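Local atomic coordinates of uncharacterized protein lp_2664 (Lactobacillus plantarum WCFS1, PDB entry 2PJQ), a protein that is of unknown function but belongs to the HD-domain superfamily, many of whose members are metal-dependent phosphohydrolases. Residues Thr10-Ile15 with Ala59-Asp64; Tyr18-Leu23 with Asp33-Val38; Leu53-Ala58 with Thr96-Ile101; Asp131-Ile136 with Phe184-Leu189. One frame throughout, in Å; residues are numbered along the deposited sequence.

Contact 1 of 4, residues Thr10-Ile15 with Ala59-Asp64; sequences TQLTAI and AAWLHD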
loop_
_atom_site.group_PDB
_atom_site.type_symbol
_atom_site.label_atom_id
_atom_site.label_comp_id
_atom_site.label_asym_id
_atom_site.label_seq_id
_atom_site.Cartn_x
_atom_site.Cartn_y
_atom_site.Cartn_z
ATOM N N THR B 10 2.327 35.988 -7.782
ATOM C CA THR B 10 1.543 36.143 -6.566
ATOM C C THR B 10 0.383 35.177 -6.583
ATOM O O THR B 10 0.050 34.559 -5.572
ATOM C CB THR B 10 0.967 37.562 -6.444
ATOM O OG1 THR B 10 2.020 38.469 -6.120
ATOM C CG2 THR B 10 -0.090 37.625 -5.362
ATOM N N GLN B 11 -0.245 35.068 -7.744
ATOM C CA GLN B 11 -1.375 34.188 -7.891
ATOM C C GLN B 11 -0.858 32.776 -7.778
ATOM O O GLN B 11 -1.508 31.919 -7.171
ATOM C CB GLN B 11 -2.029 34.397 -9.245
ATOM C CG GLN B 11 -2.486 35.818 -9.498
ATOM C CD GLN B 11 -3.083 36.002 -10.888
ATOM O OE1 GLN B 11 -2.488 35.588 -11.890
ATOM N NE2 GLN B 11 -4.256 36.637 -10.954
ATOM N N LEU B 12 0.322 32.532 -8.349
ATOM C CA LEU B 12 0.897 31.198 -8.298
ATOM C C LEU B 12 0.971 30.771 -6.849
ATOM O O LEU B 12 0.319 29.797 -6.457
ATOM C CB LEU B 12 2.294 31.164 -8.917
ATOM C CG LEU B 12 2.627 29.912 -9.751
ATOM C CD1 LEU B 12 4.137 29.838 -10.030
ATOM C CD2 LEU B 12 2.168 28.666 -9.017
ATOM N N THR B 13 1.741 31.511 -6.053
ATOM C CA THR B 13 1.901 31.210 -4.631
ATOM C C THR B 13 0.549 30.968 -3.979
ATOM O O THR B 13 0.383 30.020 -3.213
ATOM C CB THR B 13 2.600 32.367 -3.848
ATOM O OG1 THR B 13 3.885 32.635 -4.412
ATOM C CG2 THR B 13 2.793 31.984 -2.384
ATOM N N ALA B 14 -0.419 31.825 -4.280
ATOM C CA ALA B 14 -1.751 31.684 -3.689
ATOM C C ALA B 14 -2.309 30.305 -3.978
ATOM O O ALA B 14 -2.776 29.615 -3.074
ATOM C CB ALA B 14 -2.689 32.743 -4.236
ATOM N N ILE B 15 -2.252 29.915 -5.251
ATOM C CA ILE B 15 -2.740 28.621 -5.703
ATOM C C ILE B 15 -2.040 27.498 -4.961
ATOM O O ILE B 15 -2.662 26.471 -4.641
ATOM C CB ILE B 15 -2.488 28.429 -7.222
ATOM C CG1 ILE B 15 -3.313 29.440 -8.009
ATOM C CG2 ILE B 15 -2.846 27.008 -7.649
ATOM C CD1 ILE B 15 -2.947 29.503 -9.428
ATOM N N ALA B 59 -1.586 24.559 -12.816
ATOM C CA ALA B 59 -2.391 23.394 -13.147
ATOM C C ALA B 59 -1.841 22.174 -12.445
ATOM O O ALA B 59 -2.583 21.247 -12.143
ATOM C CB ALA B 59 -2.423 23.163 -14.660
ATOM N N ALA B 60 -0.541 22.154 -12.186
ATOM C CA ALA B 60 0.048 21.003 -11.508
ATOM C C ALA B 60 -0.455 20.948 -10.077
ATOM O O ALA B 60 -0.862 19.902 -9.587
ATOM C CB ALA B 60 1.547 21.109 -11.522
ATOM N N TRP B 61 -0.426 22.102 -9.419
ATOM C CA TRP B 61 -0.867 22.233 -8.035
ATOM C C TRP B 61 -2.326 21.869 -7.882
ATOM O O TRP B 61 -2.713 21.201 -6.926
ATOM C CB TRP B 61 -0.700 23.679 -7.546
ATOM C CG TRP B 61 0.700 24.119 -7.238
ATOM C CD1 TRP B 61 1.392 25.138 -7.837
ATOM C CD2 TRP B 61 1.554 23.588 -6.233
ATOM N NE1 TRP B 61 2.636 25.277 -7.259
ATOM C CE2 TRP B 61 2.763 24.334 -6.270
ATOM C CE3 TRP B 61 1.425 22.552 -5.294
ATOM C CZ2 TRP B 61 3.832 24.074 -5.407
ATOM C CZ3 TRP B 61 2.485 22.295 -4.435
ATOM C CH2 TRP B 61 3.675 23.055 -4.500
ATOM N N LEU B 62 -3.131 22.300 -8.846
ATOM C CA LEU B 62 -4.575 22.102 -8.785
ATOM C C LEU B 62 -5.250 20.864 -9.367
ATOM O O LEU B 62 -6.463 20.744 -9.266
ATOM C CB LEU B 62 -5.255 23.358 -9.354
ATOM C CG LEU B 62 -4.917 24.711 -8.699
ATOM C CD1 LEU B 62 -5.452 25.846 -9.567
ATOM C CD2 LEU B 62 -5.505 24.798 -7.296
ATOM N N HIS B 63 -4.520 19.929 -9.963
ATOM C CA HIS B 63 -5.208 18.760 -10.520
ATOM C C HIS B 63 -5.949 17.876 -9.517
ATOM O O HIS B 63 -7.096 17.502 -9.751
ATOM C CB HIS B 63 -4.273 17.847 -11.295
ATOM C CG HIS B 63 -4.881 16.510 -11.582
ATOM N ND1 HIS B 63 -4.287 15.323 -11.211
ATOM C CD2 HIS B 63 -6.084 16.178 -12.117
ATOM C CE1 HIS B 63 -5.100 14.321 -11.499
ATOM N NE2 HIS B 63 -6.198 14.814 -12.047
ATOM N N ASP B 64 -5.293 17.513 -8.423
ATOM C CA ASP B 64 -5.919 16.653 -7.440
ATOM C C ASP B 64 -7.018 17.305 -6.628
ATOM O O ASP B 64 -7.912 16.639 -6.145
ATOM C CB ASP B 64 -4.870 16.104 -6.475
ATOM C CG ASP B 64 -3.986 15.066 -7.109
ATOM O OD1 ASP B 64 -4.474 14.318 -7.990
ATOM O OD2 ASP B 64 -2.804 14.978 -6.716
#
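The indole of Trp61 meets Leu12 at its edge: methyl CD2 of Leu12 lies near the ring plane, 3.8 Å from Trp61 CD1 and just as close to NE1, so the pyrrole rim rather than a ring face receives it. The two side chains cross at about a right angle. The Trp61 side chain also packs on Gln16 and Ala19 of helix 9-22 and on Asn39 of helix 32-49, so this one broad side chain joins three helices. Beside it, Ile15 supplies the second half of the contact. Its chi1 of -65° sets CG2 anti to the backbone N, and that branch methyl enters the angle between Trp61 and Leu62. There it lies 4.0 Å from Trp61 CB and 3.5 Å from Leu62 CD2, while also touching CG and CD1 at the fork of Leu62. A beta-branched residue suits this place, because CG2 starts close to the helix and fills the short gap where the backbones approach, the CA atoms of Ile15 and Trp61 being 7.1 Å apart. All four touching residues are buried, and the mainly apolar surfaces they present match that setting. This is core packing of an all-helical HD domain: it fastens helix 9-22 to the C-terminal part of helix 53-62, close to His63 and Asp64, which resemble the His-Asp pair that gives the superfamily its name.

Contact 2 of 4, residues Tyr18-Leu23 with Asp33-Val38; sequences YALQKL and DHLQRV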
loop_
_atom_site.group_PDB
_atom_site.type_symbol
_atom_site.label_atom_id
_atom_site.label_comp_id
_atom_site.label_asym_id
_atom_site.label_seq_id
_atom_site.Cartn_x
_atom_site.Cartn_y
_atom_site.Cartn_z
ATOM N N TYR B 18 -3.434 27.490 -1.643
ATOM C CA TYR B 18 -4.753 26.891 -1.718
ATOM C C TYR B 18 -4.687 25.365 -1.811
ATOM O O TYR B 18 -5.347 24.645 -1.047
ATOM C CB TYR B 18 -5.515 27.441 -2.916
ATOM C CG TYR B 18 -6.944 26.977 -2.945
ATOM C CD1 TYR B 18 -7.869 27.444 -2.006
ATOM C CD2 TYR B 18 -7.359 26.017 -3.864
ATOM C CE1 TYR B 18 -9.162 26.965 -1.974
ATOM C CE2 TYR B 18 -8.656 25.525 -3.841
ATOM C CZ TYR B 18 -9.550 26.003 -2.891
ATOM O OH TYR B 18 -10.816 25.479 -2.855
ATOM N N ALA B 19 -3.884 24.884 -2.753
ATOM C CA ALA B 19 -3.727 23.458 -2.978
ATOM C C ALA B 19 -3.341 22.704 -1.710
ATOM O O ALA B 19 -4.074 21.823 -1.256
ATOM C CB ALA B 19 -2.688 23.229 -4.048
ATOM N N LEU B 20 -2.183 23.036 -1.144
ATOM C CA LEU B 20 -1.719 22.363 0.068
ATOM C C LEU B 20 -2.749 22.369 1.213
ATOM O O LEU B 20 -2.847 21.402 1.958
ATOM C CB LEU B 20 -0.394 22.976 0.535
ATOM C CG LEU B 20 0.753 22.867 -0.478
ATOM C CD1 LEU B 20 1.880 23.765 -0.068
ATOM C CD2 LEU B 20 1.224 21.439 -0.590
ATOM N N GLN B 21 -3.519 23.435 1.374
ATOM C CA GLN B 21 -4.516 23.427 2.440
ATOM C C GLN B 21 -5.586 22.365 2.181
ATOM O O GLN B 21 -5.847 21.520 3.033
ATOM C CB GLN B 21 -5.181 24.798 2.583
ATOM C CG GLN B 21 -4.744 25.542 3.823
ATOM C CD GLN B 21 -3.309 26.041 3.729
ATOM O OE1 GLN B 21 -2.449 25.396 3.107
ATOM N NE2 GLN B 21 -3.037 27.189 4.360
ATOM N N LYS B 22 -6.191 22.403 0.999
ATOM C CA LYS B 22 -7.241 21.462 0.641
ATOM C C LYS B 22 -6.812 20.009 0.640
ATOM O O LYS B 22 -7.661 19.112 0.627
ATOM C CB LYS B 22 -7.822 21.804 -0.736
ATOM C CG LYS B 22 -8.720 23.021 -0.759
ATOM C CD LYS B 22 -9.989 22.787 0.032
ATOM C CE LYS B 22 -10.828 24.044 0.069
ATOM N NZ LYS B 22 -12.271 23.734 0.298
ATOM N N LEU B 23 -5.504 19.759 0.634
ATOM C CA LEU B 23 -5.031 18.378 0.634
ATOM C C LEU B 23 -4.406 17.940 1.935
ATOM O O LEU B 23 -3.707 16.942 1.981
ATOM C CB LEU B 23 -4.060 18.130 -0.518
ATOM C CG LEU B 23 -4.797 18.099 -1.851
ATOM C CD1 LEU B 23 -3.796 17.944 -2.972
ATOM C CD2 LEU B 23 -5.808 16.968 -1.858
ATOM N N ASP B 33 3.551 15.749 0.027
ATOM C CA ASP B 33 4.765 15.217 -0.608
ATOM C C ASP B 33 4.514 14.990 -2.107
ATOM O O ASP B 33 5.297 15.441 -2.960
ATOM C CB ASP B 33 5.194 13.914 0.074
ATOM C CG ASP B 33 5.676 14.135 1.507
ATOM O OD1 ASP B 33 6.686 14.838 1.680
ATOM O OD2 ASP B 33 5.051 13.611 2.463
ATOM N N HIS B 34 3.419 14.290 -2.410
ATOM C CA HIS B 34 2.994 14.015 -3.788
ATOM C C HIS B 34 3.020 15.341 -4.538
ATOM O O HIS B 34 3.755 15.507 -5.504
ATOM C CB HIS B 34 1.568 13.446 -3.786
ATOM C CG HIS B 34 0.894 13.426 -5.135
ATOM N ND1 HIS B 34 1.311 12.620 -6.174
ATOM C CD2 HIS B 34 -0.222 14.061 -5.579
ATOM C CE1 HIS B 34 0.480 12.758 -7.191
ATOM N NE2 HIS B 34 -0.460 13.624 -6.855
ATOM N N LEU B 35 2.225 16.285 -4.052
ATOM C CA LEU B 35 2.128 17.619 -4.635
ATOM C C LEU B 35 3.463 18.300 -4.886
ATOM O O LEU B 35 3.646 18.947 -5.913
ATOM C CB LEU B 35 1.286 18.512 -3.732
ATOM C CG LEU B 35 -0.166 18.071 -3.652
ATOM C CD1 LEU B 35 -0.890 18.919 -2.607
ATOM C CD2 LEU B 35 -0.809 18.179 -5.038
ATOM N N GLN B 36 4.385 18.156 -3.942
ATOM C CA GLN B 36 5.697 18.773 -4.068
ATOM C C GLN B 36 6.541 18.041 -5.077
ATOM O O GLN B 36 7.259 18.674 -5.847
ATOM C CB GLN B 36 6.431 18.799 -2.727
ATOM C CG GLN B 36 5.722 19.571 -1.655
ATOM C CD GLN B 36 6.689 20.219 -0.694
ATOM O OE1 GLN B 36 7.427 21.132 -1.070
ATOM N NE2 GLN B 36 6.701 19.748 0.556
ATOM N N ARG B 37 6.474 16.708 -5.065
ATOM C CA ARG B 37 7.244 15.923 -6.025
ATOM C C ARG B 37 6.801 16.257 -7.456
ATOM O O ARG B 37 7.631 16.500 -8.344
ATOM C CB ARG B 37 7.052 14.431 -5.788
ATOM C CG ARG B 37 8.015 13.815 -4.800
ATOM C CD ARG B 37 7.963 12.317 -4.935
ATOM N NE ARG B 37 6.637 11.806 -4.638
ATOM C CZ ARG B 37 6.134 11.780 -3.415
ATOM N NH1 ARG B 37 6.868 12.235 -2.412
ATOM N NH2 ARG B 37 4.906 11.313 -3.197
ATOM N N VAL B 38 5.490 16.247 -7.679
ATOM C CA VAL B 38 4.970 16.579 -8.984
ATOM C C VAL B 38 5.432 17.991 -9.306
ATOM O O VAL B 38 5.987 18.237 -10.364
ATOM C CB VAL B 38 3.421 16.537 -9.028
ATOM C CG1 VAL B 38 2.923 17.328 -10.230
ATOM C CG2 VAL B 38 2.924 15.096 -9.144
#
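Leu35 and Leu23 both carry CG anti to their own carbonyl carbon, with chi1 of -66° and -72°, and these torsions turn the two forked ends toward each other; how closely they meet is doubtful in this model. Leu20 shares that first torsion; its CA-CB bond does not aim directly at the other helix, yet its end bends nearer and places CD2 3.9 Å from Leu35 CD1. The Leu20 and Leu35 side chains slide past each other in opposite directions, whereas Leu23 meets Leu35 at a slant. CD1 of Leu35 is the shared point, lying 3.9 Å from Leu23 CB as well, while its other methyl, CD2, is 3.6 Å from Leu23 CD1. Leucine suits all three positions, since a flexible stem with two methyls can reach across helices whose nearest CA atoms, those of Leu20 and Leu35, stand 7.7 Å apart. Cut back to an alanine, Leu35 would no longer have its methyls, which is likely to leave Leu20 and Leu23 without their common partner and open a gap between the two helices. Leu23 is also where the chain abandons helical geometry after helix 9-22, so the contact holds the last turn of that helix against helix 32-49. Trp61 of helix 53-62 packs on both Leu20 and Leu35. On the other helix, Val38 packs on Ala127 of helix 119-130, and Asp33 on Trp217 of the second subunit.

Contact 3 of 4, residues Leu53-Ala58 with Thr96-Ile101; sequences LNLTLA and TAIFAI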
loop_
_atom_site.group_PDB
_atom_site.type_symbol
_atom_site.label_atom_id
_atom_site.label_comp_id
_atom_site.label_asym_id
_atom_site.label_seq_id
_atom_site.Cartn_x
_atom_site.Cartn_y
_atom_site.Cartn_z
ATOM N N LEU B 53 5.868 28.447 -17.544
ATOM C CA LEU B 53 6.037 27.954 -16.187
ATOM C C LEU B 53 4.818 28.082 -15.289
ATOM O O LEU B 53 4.230 27.073 -14.903
ATOM C CB LEU B 53 7.212 28.665 -15.527
ATOM C CG LEU B 53 7.874 27.927 -14.374
ATOM C CD1 LEU B 53 8.487 26.631 -14.897
ATOM C CD2 LEU B 53 8.936 28.817 -13.752
ATOM N N ASN B 54 4.445 29.319 -14.960
ATOM C CA ASN B 54 3.300 29.591 -14.080
ATOM C C ASN B 54 1.960 28.937 -14.395
ATOM O O ASN B 54 1.189 28.670 -13.484
ATOM C CB ASN B 54 3.088 31.095 -13.951
ATOM C CG ASN B 54 4.242 31.775 -13.265
ATOM O OD1 ASN B 54 5.320 31.186 -13.117
ATOM N ND2 ASN B 54 4.039 33.023 -12.852
ATOM N N LEU B 55 1.652 28.699 -15.662
ATOM C CA LEU B 55 0.386 28.058 -15.981
ATOM C C LEU B 55 0.560 26.605 -15.574
ATOM O O LEU B 55 -0.322 26.012 -14.943
ATOM C CB LEU B 55 0.106 28.118 -17.484
ATOM C CG LEU B 55 -1.298 27.854 -18.050
ATOM C CD1 LEU B 55 -1.166 27.461 -19.514
ATOM C CD2 LEU B 55 -2.013 26.760 -17.293
ATOM N N THR B 56 1.711 26.042 -15.953
ATOM C CA THR B 56 2.051 24.649 -15.681
ATOM C C THR B 56 1.935 24.273 -14.211
ATOM O O THR B 56 1.146 23.406 -13.846
ATOM C CB THR B 56 3.499 24.324 -16.147
ATOM O OG1 THR B 56 3.608 24.530 -17.557
ATOM C CG2 THR B 56 3.853 22.876 -15.870
ATOM N N LEU B 57 2.722 24.924 -13.363
ATOM C CA LEU B 57 2.707 24.592 -11.948
ATOM C C LEU B 57 1.323 24.796 -11.389
ATOM O O LEU B 57 0.839 23.968 -10.618
ATOM C CB LEU B 57 3.712 25.440 -11.171
ATOM C CG LEU B 57 5.115 25.427 -11.759
ATOM C CD1 LEU B 57 6.050 26.181 -10.843
ATOM C CD2 LEU B 57 5.573 23.988 -11.949
ATOM N N ALA B 58 0.697 25.902 -11.782
ATOM C CA ALA B 58 -0.644 26.228 -11.324
ATOM C C ALA B 58 -1.517 25.006 -11.561
ATOM O O ALA B 58 -2.089 24.452 -10.615
ATOM C CB ALA B 58 -1.176 27.416 -12.081
ATOM N N THR B 96 -9.684 29.521 -17.850
ATOM C CA THR B 96 -10.048 28.552 -18.869
ATOM C C THR B 96 -8.868 27.602 -19.110
ATOM O O THR B 96 -9.038 26.381 -19.100
ATOM C CB THR B 96 -10.476 29.269 -20.206
ATOM O OG1 THR B 96 -11.832 29.700 -20.105
ATOM C CG2 THR B 96 -10.407 28.345 -21.377
ATOM N N ALA B 97 -7.676 28.160 -19.295
ATOM C CA ALA B 97 -6.495 27.346 -19.563
ATOM C C ALA B 97 -6.123 26.363 -18.448
ATOM O O ALA B 97 -5.416 25.381 -18.692
ATOM C CB ALA B 97 -5.292 28.242 -19.892
ATOM N N ILE B 98 -6.604 26.632 -17.237
ATOM C CA ILE B 98 -6.337 25.788 -16.083
ATOM C C ILE B 98 -7.234 24.554 -16.082
ATOM O O ILE B 98 -6.793 23.456 -15.770
ATOM C CB ILE B 98 -6.548 26.588 -14.789
ATOM C CG1 ILE B 98 -5.544 27.740 -14.755
ATOM C CG2 ILE B 98 -6.407 25.683 -13.557
ATOM C CD1 ILE B 98 -5.656 28.658 -13.556
ATOM N N PHE B 99 -8.504 24.725 -16.423
ATOM C CA PHE B 99 -9.392 23.574 -16.447
ATOM C C PHE B 99 -9.127 22.770 -17.688
ATOM O O PHE B 99 -9.290 21.546 -17.692
ATOM C CB PHE B 99 -10.837 24.008 -16.389
ATOM C CG PHE B 99 -11.260 24.474 -15.023
ATOM C CD1 PHE B 99 -11.606 23.556 -14.042
ATOM C CD2 PHE B 99 -11.301 25.831 -14.713
ATOM C CE1 PHE B 99 -11.987 23.980 -12.777
ATOM C CE2 PHE B 99 -11.679 26.263 -13.453
ATOM C CZ PHE B 99 -12.026 25.332 -12.480
ATOM N N ALA B 100 -8.677 23.472 -18.724
ATOM C CA ALA B 100 -8.343 22.864 -19.994
ATOM C C ALA B 100 -7.404 21.708 -19.722
ATOM O O ALA B 100 -7.516 20.647 -20.321
ATOM C CB ALA B 100 -7.661 23.870 -20.873
ATOM N N ILE B 101 -6.476 21.925 -18.799
ATOM C CA ILE B 101 -5.513 20.899 -18.438
ATOM C C ILE B 101 -6.149 19.878 -17.493
ATOM O O ILE B 101 -6.665 18.848 -17.904
ATOM C CB ILE B 101 -4.282 21.527 -17.746
ATOM C CG1 ILE B 101 -3.510 22.386 -18.748
ATOM C CG2 ILE B 101 -3.387 20.428 -17.168
ATOM C CD1 ILE B 101 -2.392 23.193 -18.139
#
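Leu55 on helix 53-62 packs against Ala97, Ile98 and Ile101 of helix 92-102, joining two helices of the HD-domain fold. The segment axes pass 9.9 Å apart and cross at -51°, a separation ordinary for helices meeting through mid-sized apolar side chains. Across the interface the side-chain contacts are apolar. CG of Leu55 is anti to the backbone N (chi1 -164°), which swings its fork over helix 92-102 although the CA-CB bond does not head straight there. Methyl CD1 then lies 4.2 Å from Ala97 CB, and CD2 faces the isoleucines, more distantly at Ile98 CG1. Alanine suits position 97, because its short side chain lets the bulky leucine come close to the helix backbone; the isoleucines give longer, stiff side chains that fill the space beside it. The polar interactions lie around this patch. Thr56 OG1 bonds to Asn52 O, one turn back, and Asn54 ND2 is held by Ile7 O and Glu9 OE1, tying the start of helix 53-62 to the N-terminal part of the chain. One aromatic contact flanks the second helix, where the Phe99 and His78 rings meet. Helix 119-130 borders the leucine through Glu120 and Ile101 through Val124. Methyl CD2 of Leu55 sits 3.7 Å from Ile101 CD1 and 3.9 Å from the carbonyl oxygen of Ala97.

Contact 4 of 4, residues Asp131-Ile136 with Phe184-Leu189; sequences DAIGAI and FKLAAL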
loop_
_atom_site.group_PDB
_atom_site.type_symbol
_atom_site.label_atom_id
_atom_site.label_comp_id
_atom_site.label_asym_id
_atom_site.label_seq_id
_atom_site.Cartn_x
_atom_site.Cartn_y
_atom_site.Cartn_z
ATOM N N ASP B 131 5.031 10.230 -11.202
ATOM C CA ASP B 131 5.009 9.975 -9.769
ATOM C C ASP B 131 4.035 8.860 -9.421
ATOM O O ASP B 131 3.706 8.664 -8.255
ATOM C CB ASP B 131 4.596 11.230 -9.014
ATOM C CG ASP B 131 5.028 11.192 -7.558
ATOM O OD1 ASP B 131 6.262 11.150 -7.306
ATOM O OD2 ASP B 131 4.150 11.193 -6.662
ATOM N N ALA B 132 3.553 8.149 -10.432
ATOM C CA ALA B 132 2.620 7.056 -10.207
ATOM C C ALA B 132 3.201 5.758 -10.752
ATOM O O ALA B 132 2.474 4.835 -11.116
ATOM C CB ALA B 132 1.274 7.355 -10.866
ATOM N N ILE B 133 4.520 5.708 -10.815
ATOM C CA ILE B 133 5.215 4.534 -11.309
ATOM C C ILE B 133 6.502 4.498 -10.534
ATOM O O ILE B 133 6.756 5.384 -9.722
ATOM C CB ILE B 133 5.515 4.618 -12.837
ATOM C CG1 ILE B 133 6.454 5.796 -13.140
ATOM C CG2 ILE B 133 4.197 4.735 -13.614
ATOM C CD1 ILE B 133 6.776 5.974 -14.635
ATOM N N GLY B 134 7.330 3.497 -10.781
ATOM C CA GLY B 134 8.551 3.407 -10.016
ATOM C C GLY B 134 8.131 2.933 -8.636
ATOM O O GLY B 134 6.949 2.708 -8.389
ATOM N N ALA B 135 9.103 2.771 -7.746
ATOM C CA ALA B 135 8.861 2.315 -6.382
ATOM C C ALA B 135 7.786 3.181 -5.733
ATOM O O ALA B 135 6.883 2.672 -5.034
ATOM C CB ALA B 135 10.144 2.395 -5.587
ATOM N N ILE B 136 7.873 4.487 -5.977
ATOM C CA ILE B 136 6.898 5.406 -5.420
ATOM C C ILE B 136 5.484 5.086 -5.893
ATOM O O ILE B 136 4.542 5.089 -5.099
ATOM C CB ILE B 136 7.261 6.843 -5.750
ATOM C CG1 ILE B 136 8.326 7.322 -4.746
ATOM C CG2 ILE B 136 6.013 7.701 -5.743
ATOM C CD1 ILE B 136 8.857 8.733 -4.979
ATOM N N PHE B 184 1.471 0.270 -16.052
ATOM C CA PHE B 184 2.441 -0.331 -16.971
ATOM C C PHE B 184 2.444 0.328 -18.352
ATOM O O PHE B 184 3.329 0.056 -19.161
ATOM C CB PHE B 184 2.174 -1.837 -17.157
ATOM C CG PHE B 184 2.738 -2.727 -16.061
ATOM C CD1 PHE B 184 3.613 -2.233 -15.093
ATOM C CD2 PHE B 184 2.388 -4.076 -16.013
ATOM C CE1 PHE B 184 4.125 -3.078 -14.088
ATOM C CE2 PHE B 184 2.886 -4.927 -15.021
ATOM C CZ PHE B 184 3.759 -4.430 -14.057
ATOM N N LYS B 185 1.466 1.190 -18.625
ATOM C CA LYS B 185 1.379 1.858 -19.936
ATOM C C LYS B 185 1.818 3.317 -19.919
ATOM O O LYS B 185 2.090 3.908 -20.961
ATOM C CB LYS B 185 -0.047 1.812 -20.482
ATOM C CG LYS B 185 -0.671 0.452 -20.449
ATOM C CD LYS B 185 -2.168 0.572 -20.648
ATOM C CE LYS B 185 -2.888 -0.750 -20.398
ATOM N NZ LYS B 185 -4.363 -0.528 -20.150
ATOM N N LEU B 186 1.897 3.899 -18.735
ATOM C CA LEU B 186 2.269 5.297 -18.621
ATOM C C LEU B 186 3.548 5.732 -19.334
ATOM O O LEU B 186 3.526 6.716 -20.061
ATOM C CB LEU B 186 2.322 5.695 -17.141
ATOM C CG LEU B 186 1.024 5.432 -16.375
ATOM C CD1 LEU B 186 1.093 6.044 -14.996
ATOM C CD2 LEU B 186 -0.143 6.016 -17.150
ATOM N N ALA B 187 4.646 5.008 -19.149
ATOM C CA ALA B 187 5.937 5.384 -19.754
ATOM C C ALA B 187 5.978 5.366 -21.283
ATOM O O ALA B 187 6.921 5.869 -21.909
ATOM C CB ALA B 187 7.060 4.489 -19.198
ATOM N N ALA B 188 4.970 4.765 -21.893
ATOM C CA ALA B 188 4.932 4.707 -23.336
ATOM C C ALA B 188 4.109 5.900 -23.757
ATOM O O ALA B 188 4.254 6.401 -24.870
ATOM C CB ALA B 188 4.272 3.411 -23.791
ATOM N N LEU B 189 3.260 6.354 -22.840
ATOM C CA LEU B 189 2.372 7.476 -23.092
ATOM C C LEU B 189 3.003 8.802 -22.692
ATOM O O LEU B 189 2.488 9.871 -23.009
ATOM C CB LEU B 189 1.041 7.266 -22.357
ATOM C CG LEU B 189 0.188 6.080 -22.844
ATOM C CD1 LEU B 189 -1.143 5.980 -22.094
ATOM C CD2 LEU B 189 -0.070 6.260 -24.310
#
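Lys185 O accepts bonds from two backbone amides, Ala188 N at 3.1 Å and Leu189 N at 3.3 Å, and so closes the turn of short helix 186-189 that carries Leu186 across to Ile133. The contact that follows is apolar. Leu186 holds CG anti to its carbonyl carbon, with chi1 of -56°, and brings CD1 to 3.6 Å from Ile133 CG2. The same Ile133 methyl lies 4.1 Å from Leu186 CB, so it runs along the inner part of the leucine as well as its end; the two side chains meet at a slant. Ile133 adopts chi1 of 63°, which puts CG1 between N and the carbonyl carbon and leaves CG2 beside the backbone N, turned to the leucine. Ala132 adds a looser touch, its CB being 4.3 Å from Leu186 CD1, and its small size leaves room for that methyl. Gly134 follows with a phi of 74°, which a residue without a side chain accepts readily, near the start of helix 134-148. There, Glu216 of the second subunit accepts bonds from the amides of Ala135 and Ile136. The contact thus joins the loop leading into helix 134-148 to short helix 186-189. Met206 of helix 204-219 packs on Ile133, Arg129 of helix 119-130 lies against Leu186, and Ala199, in the loop before helix 204-219, packs on Ile133 and Ala187.

How the contacts relate
Contacts 1 and 3 share helix 53-62 and, with centres 8 Å apart, form one continuous core in which Ile15 CD1 touches Ala58 CB at 3.8 Å. Contact 2 is nested in the loop closed by contact 1 and uses the same helix 9-22. Between these two lies what may be the active site, to judge from its likeness to other HD proteins: His34 NE2 and Asp64 OD2 are 2.7 Å apart, a weak hydrogen bond, and with His63 and Asp128 they converge in an HD-type pattern that holds no metal here. Contact 4 is about 24 Å from contact 1, centre to centre, but Asp131 ties it to contact 2 through a 2.8 Å salt bridge from Arg37 NE to OD1.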